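Local coordinates for GGDEF family protein (Caulobacter vibrioides, PDB 3U2A) that is a GGDEF family protein of unspecified role whose modelled fragment folds as a PdeA-like PAS domain, at residues A[23-28]-A[36-41]; A[28-33]-A[106-111]; A[72-77]-A[84-89]. All coordinates share one frame; numbering follows the deposited sequence. Where two conformers were deposited one is given.

How the interactions relate
All three contacts hang on one antiparallel sheet of a PAS fold. Interactions 1 and 2 share strand 25-30 and flank it: 36-41 pairs along one edge, 106-111 along the other, with centres about 13 Å apart. Ile28 belongs to both, and a salt bridge of 2.8 Å from Arg37 NH1 to Glu30 OE2 ties them together. Interaction 3 sets a helix end against the far edge strand, its centre about 14 Å from that of interaction 1 and 13 Å from that of interaction 2. Two tryptophans reach it: Trp27 CH2 packs 3.9 Å from Val84 CG1, and Trp29 NE1 lies 2.8 Å from Leu75 O. Interactions 1 and 2 also touch the second subunit.

Interaction 1 of 3, residues A[23-28]-A[36-41]; sequences DVALWI and LRLNGA
The beta hairpin of strands 25-30 and 35-40, in a PAS fold, pairs Leu26 with Asn39 and Ile28 with Arg37, each a hydrogen-bonded pair closed by two backbone bonds; segments 25-28 and 36-40 run antiparallel at 160°. Leu26 N to Asn39 O, at 2.7 Å, is nearly straight, and the donor lies in the carbonyl plane. At the strand's start, just after the Schellman motif that ends helix 12-22 at Asp23, Ala41 N bonds to Val24 O from above the carbonyl plane. Gly40, just before Ala41 and opposite Ala25, takes backbone angles that suit glycine, and the hairpin brings Val24 O and Ala25 close against it.

Trp27 and Leu38 form a non-hydrogen-bonded pair on one face. Leu38 CD2 lies 3.8 Å from Trp27 CB, whereas the indole rises away from the backbone of 36-41 because CG sits between the backbone N and the carbonyl carbon (chi1 58°). Its CE3 still comes within 4.3 Å of Leu36 CD1, obliquely, and further out the ring meets Trp98.

Leu26, Ile28, Arg37 and Asn39 populate the other face. It is covered by helix 12-22, whose Leu19 touches Leu26 and Asn39, and by Trp10 and Ala14 of the second subunit. Arg37 runs alongside Ile28, its chain bent at chi2 and chi3, which lays the guanidinium with one face over Ile28 CD1. The polar end has several partners: NH1 forms a salt bridge to Glu30, and NH2 a hydrogen bond to Ile9 O of the second subunit. Arg37 NH1 also sits 3.8 Å from Ile28 CG2 and 3.9 Å from Ile28 CD1.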
ATOM      1  N   ASP A  23       5.945  -4.679  -2.460  1.00 13.66           N
ATOM      2  CA  ASP A  23       7.155  -4.143  -1.810  1.00 14.46           C
ATOM      3  C   ASP A  23       6.835  -2.866  -1.035  1.00 17.44           C
ATOM      4  O   ASP A  23       7.549  -1.873  -1.130  1.00 17.60           O
ATOM      5  CB  ASP A  23       8.269  -3.883  -2.827  1.00 21.03           C
ATOM      6  CG  ASP A  23       9.642  -3.824  -2.187  1.00 26.87           C
ATOM      7  OD1 ASP A  23       9.832  -4.497  -1.151  1.00 28.30           O
ATOM      8  OD2 ASP A  23      10.527  -3.108  -2.721  1.00 27.96           O
ATOM      9  N   VAL A  24       5.739  -2.916  -0.285  1.00 12.42           N
ATOM     10  CA  VAL A  24       5.186  -1.774   0.447  0.50 11.94           C
ATOM     11  C   VAL A  24       5.021  -2.163   1.931  1.00 12.48           C
ATOM     12  O   VAL A  24       4.869  -3.356   2.248  1.00 12.11           O
ATOM     13  CB  VAL A  24       3.813  -1.373  -0.208  0.50 12.88           C
ATOM     14  CG1 VAL A  24       2.856  -0.659   0.763  0.50 11.76           C
ATOM     15  CG2 VAL A  24       4.038  -0.554  -1.474  0.50 15.07           C
ATOM     16  N   ALA A  25       5.014  -1.178   2.828  1.00 12.86           N
ATOM     17  CA  ALA A  25       4.667  -1.430   4.224  1.00 11.42           C
ATOM     18  C   ALA A  25       3.599  -0.440   4.696  1.00 11.90           C
ATOM     19  O   ALA A  25       3.417   0.636   4.109  1.00 13.17           O
ATOM     20  CB  ALA A  25       5.899  -1.378   5.133  1.00 11.58           C
ATOM     21  N   LEU A  26       2.872  -0.822   5.738  1.00 11.57           N
ATOM     22  CA  LEU A  26       1.909   0.072   6.354  1.00 10.95           C
ATOM     23  C   LEU A  26       2.500   0.588   7.661  1.00 10.90           C
ATOM     24  O   LEU A  26       3.282  -0.100   8.305  1.00 13.12           O
ATOM     25  CB  LEU A  26       0.599  -0.671   6.606  1.00 12.47           C
ATOM     26  CG  LEU A  26      -0.063  -1.355   5.396  1.00 12.50           C
ATOM     27  CD1 LEU A  26      -1.328  -2.108   5.808  1.00 14.23           C
ATOM     28  CD2 LEU A  26      -0.371  -0.330   4.292  1.00 15.12           C
ATOM     29  N   TRP A  27       2.131   1.803   8.040  1.00 11.72           N
ATOM     30  CA  TRP A  27       2.636   2.404   9.273  1.00 11.83           C
ATOM     31  C   TRP A  27       1.522   3.126  10.015  1.00 13.30           C
ATOM     32  O   TRP A  27       0.567   3.647   9.398  1.00 12.85           O
ATOM     33  CB  TRP A  27       3.819   3.353   8.999  1.00 12.36           C
ATOM     34  CG  TRP A  27       3.507   4.503   8.044  1.00 10.44           C
ATOM     35  CD1 TRP A  27       3.630   4.494   6.688  1.00 11.54           C
ATOM     36  CD2 TRP A  27       3.035   5.813   8.396  1.00 11.31           C
ATOM     37  NE1 TRP A  27       3.253   5.717   6.166  1.00 11.62           N
ATOM     38  CE2 TRP A  27       2.896   6.547   7.191  1.00 10.41           C
ATOM     39  CE3 TRP A  27       2.722   6.441   9.611  1.00 13.23           C
ATOM     40  CZ2 TRP A  27       2.445   7.878   7.164  1.00 13.36           C
ATOM     41  CZ3 TRP A  27       2.278   7.769   9.587  1.00 13.15           C
ATOM     42  CH2 TRP A  27       2.138   8.472   8.371  1.00 14.12           C
ATOM     43  N   ILE A  28       1.641   3.111  11.343  1.00 11.40           N
ATOM     44  CA  ILE A  28       0.828   3.937  12.227  1.00 12.03           C
ATOM     45  C   ILE A  28       1.767   4.639  13.205  1.00 11.65           C
ATOM     46  O   ILE A  28       2.638   4.002  13.799  1.00 13.10           O
ATOM     47  CB  ILE A  28      -0.240   3.114  12.989  1.00 14.82           C
ATOM     48  CG1 ILE A  28      -1.255   2.515  12.004  1.00 13.15           C
ATOM     49  CG2 ILE A  28      -0.976   3.994  14.010  1.00 12.92           C
ATOM     50  CD1 ILE A  28      -2.183   1.487  12.603  1.00 16.27           C
ATOM     51  N   LEU A  36       5.889   4.052  16.757  1.00 12.25           N
ATOM     52  CA  LEU A  36       5.697   3.919  15.316  1.00 11.40           C
ATOM     53  C   LEU A  36       5.586   2.419  15.034  1.00 11.95           C
ATOM     54  O   LEU A  36       6.492   1.644  15.358  1.00 15.89           O
ATOM     55  CB  LEU A  36       6.876   4.523  14.529  1.00 11.13           C
ATOM     56  CG  LEU A  36       6.806   4.294  13.009  1.00 15.05           C
ATOM     57  CD1 LEU A  36       5.773   5.220  12.371  1.00 13.24           C
ATOM     58  CD2 LEU A  36       8.163   4.469  12.369  1.00 19.87           C
ATOM     59  N   ARG A  37       4.475   1.998  14.447  1.00 12.65           N
ATOM     60  CA  ARG A  37       4.293   0.589  14.096  1.00 14.51           C
ATOM     61  C   ARG A  37       4.382   0.364  12.595  1.00 15.47           C
ATOM     62  O   ARG A  37       3.877   1.173  11.810  1.00 12.18           O
ATOM     63  CB  ARG A  37       2.947   0.080  14.633  1.00 16.25           C
ATOM     64  CG  ARG A  37       2.893  -0.027  16.161  1.00 26.09           C
ATOM     65  CD  ARG A  37       1.513   0.348  16.698  1.00 28.07           C
ATOM     66  NE  ARG A  37       0.484  -0.592  16.306  1.00 30.18           N
ATOM     67  CZ  ARG A  37      -0.804  -0.293  16.144  1.00 29.16           C
ATOM     68  NH1 ARG A  37      -1.261   0.950  16.314  1.00 30.80           N
ATOM     69  NH2 ARG A  37      -1.641  -1.244  15.785  1.00 28.08           N
ATOM     70  N   LEU A  38       5.026  -0.742  12.208  1.00 12.71           N
ATOM     71  CA  LEU A  38       5.146  -1.143  10.804  1.00 14.03           C
ATOM     72  C   LEU A  38       4.616  -2.553  10.547  1.00 19.48           C
ATOM     73  O   LEU A  38       4.745  -3.443  11.398  1.00 18.85           O
ATOM     74  CB  LEU A  38       6.605  -1.064  10.351  1.00 14.49           C
ATOM     75  CG  LEU A  38       7.189   0.330  10.177  1.00 16.63           C
ATOM     76  CD1 LEU A  38       8.713   0.257  10.257  1.00 22.52           C
ATOM     77  CD2 LEU A  38       6.745   0.929   8.846  1.00 19.54           C
ATOM     78  N   ASN A  39       4.019  -2.740   9.371  1.00 16.02           N
ATOM     79  CA  ASN A  39       3.520  -4.033   8.921  1.00 14.83           C
ATOM     80  C   ASN A  39       3.737  -4.176   7.413  1.00 15.22           C
ATOM     81  O   ASN A  39       3.382  -3.286   6.645  1.00 16.13           O
ATOM     82  CB  ASN A  39       2.029  -4.163   9.245  1.00 14.70           C
ATOM     83  CG  ASN A  39       1.505  -5.565   9.027  1.00 16.66           C
ATOM     84  OD1 ASN A  39       0.536  -5.768   8.294  1.00 18.84           O
ATOM     85  ND2 ASN A  39       2.132  -6.544   9.679  1.00 17.43           N
ATOM     86  N   GLY A  40       4.309  -5.298   6.997  1.00 17.11           N
ATOM     87  CA  GLY A  40       4.528  -5.560   5.574  1.00 15.73           C
ATOM     88  C   GLY A  40       6.000  -5.662   5.251  1.00 14.87           C
ATOM     89  O   GLY A  40       6.774  -6.218   6.033  1.00 14.65           O
ATOM     90  N   ALA A  41       6.394  -5.088   4.113  1.00 13.99           N
ATOM     91  CA  ALA A  41       7.737  -5.290   3.551  1.00 15.17           C
ATOM     92  C   ALA A  41       8.798  -4.370   4.165  1.00 14.72           C
ATOM     93  O   ALA A  41       9.627  -3.786   3.444  1.00 15.17           O
ATOM     94  CB  ALA A  41       7.710  -5.153   2.003  1.00 14.04           C
TER

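Interaction 2 of 3, residues A[28-33]-A[106-111]; sequences IWEPET and GVRAAG
Trp29 and Ala109 face each other as an antiparallel hydrogen-bonded pair, Ile28 and Ala110 as the adjoining non-hydrogen-bonded pair, and the short strands 28-30 and 109-111 run at 170° to each other. Trp29 N reaches Ala109 O at 2.8 Å, and Ala109 N returns to Trp29 O at 3.0 Å; both bonds are close to straight. This pairing of the first and last strands of the PAS sheet brings distant parts of the chain side by side.

On the face turned to the second subunit, Ile28 CG1 meets Ala110 CB at 3.9 Å, and Ala14 and Ala21 of that subunit pack against the pair. The indole of Trp29 points the other way, its CG anti to the backbone N (chi1 164°), and leans away from Ala109. Its NE1 bonds to Leu75 O, while Pro31 N lies over the centre of one ring face.

Past the paired residues the two segments are joined by proline and water. Pro31 CD abuts Val107 O at 3.2 Å, and the Pro31 ring crosses the Val107 side chain at about a right angle. One water accepts from Glu32 N and donates to Val107 O. A second donates to Glu30 OE2 and accepts from Arg108 NE, spanning opposite charges 4.8 Å apart. Glu30 is already tied to the hairpin through Arg37, and Arg108 is salt-bridged to Glu17 of the second subunit. The charges of this corner therefore probably balance through a water-linked network that runs from the hairpin across the subunit boundary.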
ATOM      1  N   ILE A  28       1.641   3.111  11.343  1.00 11.40           N
ATOM      2  CA  ILE A  28       0.828   3.937  12.227  1.00 12.03           C
ATOM      3  C   ILE A  28       1.767   4.639  13.205  1.00 11.65           C
ATOM      4  O   ILE A  28       2.638   4.002  13.799  1.00 13.10           O
ATOM      5  CB  ILE A  28      -0.240   3.114  12.989  1.00 14.82           C
ATOM      6  CG1 ILE A  28      -1.255   2.515  12.004  1.00 13.15           C
ATOM      7  CG2 ILE A  28      -0.976   3.994  14.010  1.00 12.92           C
ATOM      8  CD1 ILE A  28      -2.183   1.487  12.603  1.00 16.27           C
ATOM      9  N   TRP A  29       1.577   5.949  13.354  1.00 12.64           N
ATOM     10  CA  TRP A  29       2.399   6.768  14.249  1.00 11.08           C
ATOM     11  C   TRP A  29       1.531   7.332  15.370  1.00 11.40           C
ATOM     12  O   TRP A  29       0.505   7.990  15.125  1.00 12.02           O
ATOM     13  CB  TRP A  29       3.138   7.865  13.450  1.00 13.51           C
ATOM     14  CG  TRP A  29       3.713   8.990  14.294  1.00 11.04           C
ATOM     15  CD1 TRP A  29       3.491  10.338  14.138  1.00 12.13           C
ATOM     16  CD2 TRP A  29       4.602   8.859  15.410  1.00 12.77           C
ATOM     17  NE1 TRP A  29       4.180  11.047  15.098  1.00 12.65           N
ATOM     18  CE2 TRP A  29       4.870  10.161  15.888  1.00 12.94           C
ATOM     19  CE3 TRP A  29       5.197   7.765  16.056  1.00 14.08           C
ATOM     20  CZ2 TRP A  29       5.705  10.397  16.986  1.00 13.89           C
ATOM     21  CZ3 TRP A  29       6.027   7.999  17.142  1.00 13.85           C
ATOM     22  CH2 TRP A  29       6.271   9.307  17.599  1.00 14.06           C
ATOM     23  N   GLU A  30       1.915   7.028  16.604  1.00 11.65           N
ATOM     24  CA  GLU A  30       1.147   7.466  17.773  1.00 14.12           C
ATOM     25  C   GLU A  30       2.036   8.312  18.677  1.00 13.79           C
ATOM     26  O   GLU A  30       2.744   7.760  19.538  1.00 14.27           O
ATOM     27  CB  GLU A  30       0.645   6.259  18.573  1.00 17.66           C
ATOM     28  CG  GLU A  30      -0.315   5.330  17.849  1.00 24.82           C
ATOM     29  CD  GLU A  30      -0.568   4.035  18.628  1.00 35.48           C
ATOM     30  OE1 GLU A  30      -0.080   3.901  19.781  1.00 42.07           O
ATOM     31  OE2 GLU A  30      -1.244   3.143  18.079  1.00 31.93           O
ATOM     32  N   PRO A  31       2.026   9.647  18.489  1.00 12.99           N
ATOM     33  CA  PRO A  31       2.903  10.485  19.310  1.00 14.38           C
ATOM     34  C   PRO A  31       2.615  10.400  20.812  1.00 15.66           C
ATOM     35  O   PRO A  31       3.533  10.567  21.604  1.00 16.17           O
ATOM     36  CB  PRO A  31       2.662  11.909  18.776  1.00 14.72           C
ATOM     37  CG  PRO A  31       1.435  11.827  17.937  1.00 14.51           C
ATOM     38  CD  PRO A  31       1.344  10.423  17.439  1.00 12.35           C
ATOM     39  N   GLU A  32       1.361  10.132  21.193  1.00 14.01           N
ATOM     40  CA  GLU A  32       0.987   9.989  22.605  1.00 19.20           C
ATOM     41  C   GLU A  32       1.776   8.900  23.321  1.00 18.74           C
ATOM     42  O   GLU A  32       2.044   9.010  24.515  1.00 20.94           O
ATOM     43  CB  GLU A  32      -0.496   9.663  22.721  1.00 21.35           C
ATOM     44  CG  GLU A  32      -1.383  10.853  22.541  1.00 37.17           C
ATOM     45  CD  GLU A  32      -1.490  11.675  23.812  1.00 53.08           C
ATOM     46  OE1 GLU A  32      -1.468  11.088  24.924  1.00 57.39           O
ATOM     47  OE2 GLU A  32      -1.604  12.912  23.697  1.00 58.67           O
ATOM     48  N   THR A  33       2.133   7.853  22.581  1.00 16.51           N
ATOM     49  CA  THR A  33       2.796   6.674  23.155  1.00 16.10           C
ATOM     50  C   THR A  33       4.231   6.524  22.646  1.00 13.38           C
ATOM     51  O   THR A  33       4.950   5.592  23.042  1.00 14.44           O
ATOM     52  CB  THR A  33       2.005   5.386  22.837  1.00 15.21           C
ATOM     53  OG1 THR A  33       1.919   5.224  21.421  1.00 18.54           O
ATOM     54  CG2 THR A  33       0.591   5.447  23.412  1.00 19.77           C
ATOM     55  N   GLY A 106      -8.235  10.522  18.006  1.00 24.91           N
ATOM     56  CA  GLY A 106      -6.954  10.701  18.689  1.00 25.77           C
ATOM     57  C   GLY A 106      -6.019  11.637  17.936  1.00 21.21           C
ATOM     58  O   GLY A 106      -6.435  12.361  17.019  1.00 22.41           O
ATOM     59  N   VAL A 107      -4.762  11.653  18.360  1.00 17.99           N
ATOM     60  CA  VAL A 107      -3.721  12.414  17.693  1.00 16.43           C
ATOM     61  C   VAL A 107      -2.776  11.341  17.146  1.00 14.71           C
ATOM     62  O   VAL A 107      -1.832  10.936  17.812  1.00 16.59           O
ATOM     63  CB  VAL A 107      -3.002  13.443  18.638  1.00 16.86           C
ATOM     64  CG1 VAL A 107      -1.889  14.174  17.897  1.00 15.99           C
ATOM     65  CG2 VAL A 107      -3.998  14.481  19.202  1.00 21.43           C
ATOM     66  N   ARG A 108      -3.091  10.862  15.940  1.00 12.89           N
ATOM     67  CA  ARG A 108      -2.428   9.700  15.316  1.00 12.55           C
ATOM     68  C   ARG A 108      -2.388   9.887  13.804  1.00 12.37           C
ATOM     69  O   ARG A 108      -3.294  10.508  13.221  1.00 12.72           O
ATOM     70  CB  ARG A 108      -3.219   8.414  15.601  1.00 17.08           C
ATOM     71  CG  ARG A 108      -3.423   8.082  17.061  1.00 26.28           C
ATOM     72  CD  ARG A 108      -4.743   7.357  17.267  1.00 36.36           C
ATOM     73  NE  ARG A 108      -4.755   6.066  16.593  1.00 37.15           N
ATOM     74  CZ  ARG A 108      -5.674   5.656  15.725  1.00 32.67           C
ATOM     75  NH1 ARG A 108      -6.715   6.422  15.393  1.00 34.60           N
ATOM     76  NH2 ARG A 108      -5.547   4.450  15.195  1.00 29.86           N
ATOM     77  N   ALA A 109      -1.362   9.319  13.168  1.00 11.80           N
ATOM     78  CA  ALA A 109      -1.255   9.301  11.705  1.00 11.28           C
ATOM     79  C   ALA A 109      -1.044   7.870  11.222  1.00 12.58           C
ATOM     80  O   ALA A 109      -0.565   7.019  11.965  1.00 13.12           O
ATOM     81  CB  ALA A 109      -0.104  10.199  11.241  1.00 12.56           C
ATOM     82  N   ALA A 110      -1.415   7.606   9.982  1.00 12.84           N
ATOM     83  CA  ALA A 110      -1.216   6.278   9.396  1.00 12.62           C
ATOM     84  C   ALA A 110      -1.016   6.404   7.895  1.00 13.42           C
ATOM     85  O   ALA A 110      -1.382   7.413   7.304  1.00 12.13           O
ATOM     86  CB  ALA A 110      -2.427   5.383   9.704  1.00 11.20           C
ATOM     87  N   GLY A 111      -0.471   5.369   7.264  1.00 12.66           N
ATOM     88  CA  GLY A 111      -0.334   5.399   5.827  1.00 11.76           C
ATOM     89  C   GLY A 111       0.500   4.272   5.277  1.00 10.53           C
ATOM     90  O   GLY A 111       0.630   3.208   5.902  1.00 11.33           O
TER
HETATM   91  O   HOH W   1      -3.656   3.605  17.087  1.00 39.43           O
HETATM   92  O   HOH W   2      -0.862   8.948  19.658  1.00 17.27           O

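Interaction 3 of 3, residues A[72-77]-A[84-89]; sequences EEVLKP and VVARFR
Val74, near the end of helix 68-75, packs against the edge strand of the PAS sheet, where Val84 and Ala86 both turn their side chains toward the helix. The tight part centres on a single methyl. Val74 CG2, anti to the carbonyl carbon, lies 3.7 Å from Ala86 CB and approaches the Phe88 ring at its edge, 4.0 Å from CE1. Val84 CG1 reaches in from the strand to 4.0 Å from Val74 CA and sits equally near Glu73 O. Phe59 and Trp98 both touch Val74 and Phe88; the Trp98 ring stacks on Phe88.

Toward solvent the fit is looser. Glu73 brings its CB to 4.1 Å from Ala86 CB, but its chain bends at chi2 and carries the carboxylate away from the strand. There OE2 takes a salt bridge of 2.8 Å from Lys76 NZ on its syn side, and OE1 another from Arg78.

Segments 72-77 and 84-89 thus meet mainly through apolar side-chain atoms, while the ionic bonds of Glu73 stay on its own side. Between them packing carries the contact, and Gln70, earlier in the helix, adds a hydrogen bond from Arg87 N to its OE1.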
ATOM      1  N   GLU A  72      11.436  13.862   9.687  1.00 12.43           N
ATOM      2  CA  GLU A  72      10.638  14.516  10.712  1.00 12.73           C
ATOM      3  C   GLU A  72       9.251  14.872  10.218  1.00 14.51           C
ATOM      4  O   GLU A  72       8.317  14.966  11.029  1.00 12.17           O
ATOM      5  CB  GLU A  72      11.345  15.769  11.238  1.00 12.94           C
ATOM      6  CG  GLU A  72      10.944  16.155  12.666  1.00 19.76           C
ATOM      7  CD  GLU A  72      11.241  15.043  13.680  1.00 22.05           C
ATOM      8  OE1 GLU A  72      10.438  14.867  14.615  1.00 23.69           O
ATOM      9  OE2 GLU A  72      12.261  14.329  13.538  1.00 20.32           O
ATOM     10  N   GLU A  73       9.114  15.074   8.903  1.00 12.13           N
ATOM     11  CA  GLU A  73       7.810  15.374   8.300  1.00 15.32           C
ATOM     12  C   GLU A  73       6.788  14.249   8.511  1.00 14.84           C
ATOM     13  O   GLU A  73       5.581  14.505   8.503  1.00 14.58           O
ATOM     14  CB  GLU A  73       7.940  15.723   6.815  1.00 17.25           C
ATOM     15  CG  GLU A  73       8.678  17.043   6.530  1.00 16.90           C
ATOM     16  CD  GLU A  73       8.018  18.244   7.188  1.00 20.73           C
ATOM     17  OE1 GLU A  73       6.799  18.420   7.016  1.00 25.27           O
ATOM     18  OE2 GLU A  73       8.716  19.011   7.883  1.00 28.14           O
ATOM     19  N   VAL A  74       7.265  13.014   8.701  1.00 13.79           N
ATOM     20  CA  VAL A  74       6.395  11.909   9.104  1.00 13.17           C
ATOM     21  C   VAL A  74       5.872  12.075  10.549  1.00 13.35           C
ATOM     22  O   VAL A  74       4.666  11.922  10.797  1.00 14.52           O
ATOM     23  CB  VAL A  74       7.075  10.517   8.927  1.00 10.62           C
ATOM     24  CG1 VAL A  74       6.121   9.402   9.355  1.00 14.76           C
ATOM     25  CG2 VAL A  74       7.532  10.308   7.481  1.00 14.17           C
ATOM     26  N   LEU A  75       6.772  12.402  11.480  1.00 12.89           N
ATOM     27  CA  LEU A  75       6.481  12.394  12.929  1.00 11.77           C
ATOM     28  C   LEU A  75       5.798  13.647  13.456  1.00 12.42           C
ATOM     29  O   LEU A  75       5.134  13.585  14.497  1.00 16.66           O
ATOM     30  CB  LEU A  75       7.763  12.212  13.740  1.00 14.78           C
ATOM     31  CG  LEU A  75       8.679  11.024  13.414  1.00 18.14           C
ATOM     32  CD1 LEU A  75       9.972  11.169  14.210  1.00 15.30           C
ATOM     33  CD2 LEU A  75       7.991   9.699  13.731  1.00 20.02           C
ATOM     34  N   LYS A  76       5.986  14.769  12.759  1.00 12.73           N
ATOM     35  CA  LYS A  76       5.421  16.059  13.172  1.00 13.57           C
ATOM     36  C   LYS A  76       3.919  15.953  13.367  1.00 13.96           C
ATOM     37  O   LYS A  76       3.212  15.596  12.432  1.00 15.91           O
ATOM     38  CB  LYS A  76       5.696  17.136  12.116  1.00 16.50           C
ATOM     39  CG  LYS A  76       7.008  17.845  12.304  1.00 29.40           C
ATOM     40  CD  LYS A  76       7.093  19.069  11.409  1.00 33.77           C
ATOM     41  CE  LYS A  76       8.537  19.526  11.305  1.00 41.08           C
ATOM     42  NZ  LYS A  76       8.712  20.506  10.209  1.00 40.39           N
ATOM     43  N   PRO A  77       3.418  16.275  14.578  1.00 16.00           N
ATOM     44  CA  PRO A  77       1.954  16.217  14.755  1.00 16.26           C
ATOM     45  C   PRO A  77       1.244  17.240  13.881  1.00 15.87           C
ATOM     46  O   PRO A  77       1.788  18.320  13.607  1.00 18.06           O
ATOM     47  CB  PRO A  77       1.753  16.552  16.246  1.00 18.66           C
ATOM     48  CG  PRO A  77       3.080  16.350  16.884  1.00 20.03           C
ATOM     49  CD  PRO A  77       4.116  16.610  15.832  1.00 14.57           C
ATOM     50  N   VAL A  84       0.203  13.590   5.146  1.00 13.39           N
ATOM     51  CA  VAL A  84       1.607  13.316   5.421  1.00 13.14           C
ATOM     52  C   VAL A  84       2.242  12.895   4.102  1.00 12.46           C
ATOM     53  O   VAL A  84       1.804  11.923   3.473  1.00 14.57           O
ATOM     54  CB  VAL A  84       1.770  12.193   6.466  1.00 14.97           C
ATOM     55  CG1 VAL A  84       3.243  11.829   6.656  1.00 17.04           C
ATOM     56  CG2 VAL A  84       1.154  12.599   7.799  1.00 15.10           C
ATOM     57  N   VAL A  85       3.250  13.650   3.664  1.00 13.72           N
ATOM     58  CA  VAL A  85       4.029  13.313   2.470  1.00 18.92           C
ATOM     59  C   VAL A  85       5.503  13.560   2.788  1.00 19.22           C
ATOM     60  O   VAL A  85       5.903  14.671   3.160  1.00 18.75           O
ATOM     61  CB  VAL A  85       3.602  14.128   1.205  1.00 21.21           C
ATOM     62  CG1 VAL A  85       4.426  13.704  -0.015  1.00 25.95           C
ATOM     63  CG2 VAL A  85       2.126  13.947   0.907  1.00 22.70           C
ATOM     64  N   ALA A  86       6.309  12.516   2.674  1.00 16.37           N
ATOM     65  CA  ALA A  86       7.727  12.651   2.959  1.00 16.32           C
ATOM     66  C   ALA A  86       8.515  11.671   2.121  1.00 15.03           C
ATOM     67  O   ALA A  86       8.011  10.610   1.738  1.00 15.60           O
ATOM     68  CB  ALA A  86       8.004  12.428   4.451  1.00 17.22           C
ATOM     69  N   ARG A  87       9.761  12.023   1.837  1.00 13.67           N
ATOM     70  CA  ARG A  87      10.646  11.091   1.159  1.00 16.63           C
ATOM     71  C   ARG A  87      12.044  11.221   1.724  1.00 17.62           C
ATOM     72  O   ARG A  87      12.554  12.325   1.859  1.00 16.80           O
ATOM     73  CB  ARG A  87      10.632  11.293  -0.362  1.00 22.59           C
ATOM     74  CG  ARG A  87      10.906  12.687  -0.865  1.00 29.80           C
ATOM     75  CD  ARG A  87      10.846  12.720  -2.397  1.00 39.88           C
ATOM     76  NE  ARG A  87      11.875  11.877  -3.007  1.00 44.12           N
ATOM     77  CZ  ARG A  87      13.086  12.302  -3.363  1.00 49.76           C
ATOM     78  NH1 ARG A  87      13.432  13.572  -3.175  1.00 55.49           N
ATOM     79  NH2 ARG A  87      13.955  11.461  -3.907  1.00 50.19           N
ATOM     80  N   PHE A  88      12.649  10.100   2.080  1.00 15.63           N
ATOM     81  CA  PHE A  88      13.995  10.128   2.648  1.00 14.51           C
ATOM     82  C   PHE A  88      14.649   8.767   2.542  1.00 16.85           C
ATOM     83  O   PHE A  88      13.972   7.758   2.294  1.00 16.00           O
ATOM     84  CB  PHE A  88      13.994  10.613   4.111  1.00 15.43           C
ATOM     85  CG  PHE A  88      13.216   9.731   5.069  1.00 14.71           C
ATOM     86  CD1 PHE A  88      11.841   9.917   5.253  1.00 16.89           C
ATOM     87  CD2 PHE A  88      13.863   8.759   5.819  1.00 18.31           C
ATOM     88  CE1 PHE A  88      11.124   9.124   6.150  1.00 15.96           C
ATOM     89  CE2 PHE A  88      13.145   7.951   6.719  1.00 18.69           C
ATOM     90  CZ  PHE A  88      11.780   8.142   6.876  1.00 13.71           C
ATOM     91  N   ARG A  89      15.968   8.745   2.728  1.00 17.93           N
ATOM     92  CA  ARG A  89      16.725   7.507   2.666  1.00 19.69           C
ATOM     93  C   ARG A  89      17.004   7.053   4.079  1.00 19.68           C
ATOM     94  O   ARG A  89      17.124   7.883   4.974  1.00 17.57           O
ATOM     95  CB  ARG A  89      18.044   7.725   1.940  1.00 19.20           C
ATOM     96  CG  ARG A  89      17.893   8.127   0.493  1.00 25.16           C
ATOM     97  CD  ARG A  89      19.163   8.771  -0.040  1.00 26.51           C
ATOM     98  NE  ARG A  89      19.382  10.108   0.509  1.00 22.36           N
ATOM     99  CZ  ARG A  89      20.383  10.907   0.174  1.00 20.51           C
ATOM    100  NH1 ARG A  89      21.279  10.519  -0.721  1.00 26.91           N
ATOM    101  NH2 ARG A  89      20.490  12.102   0.733  1.00 21.76           N
TER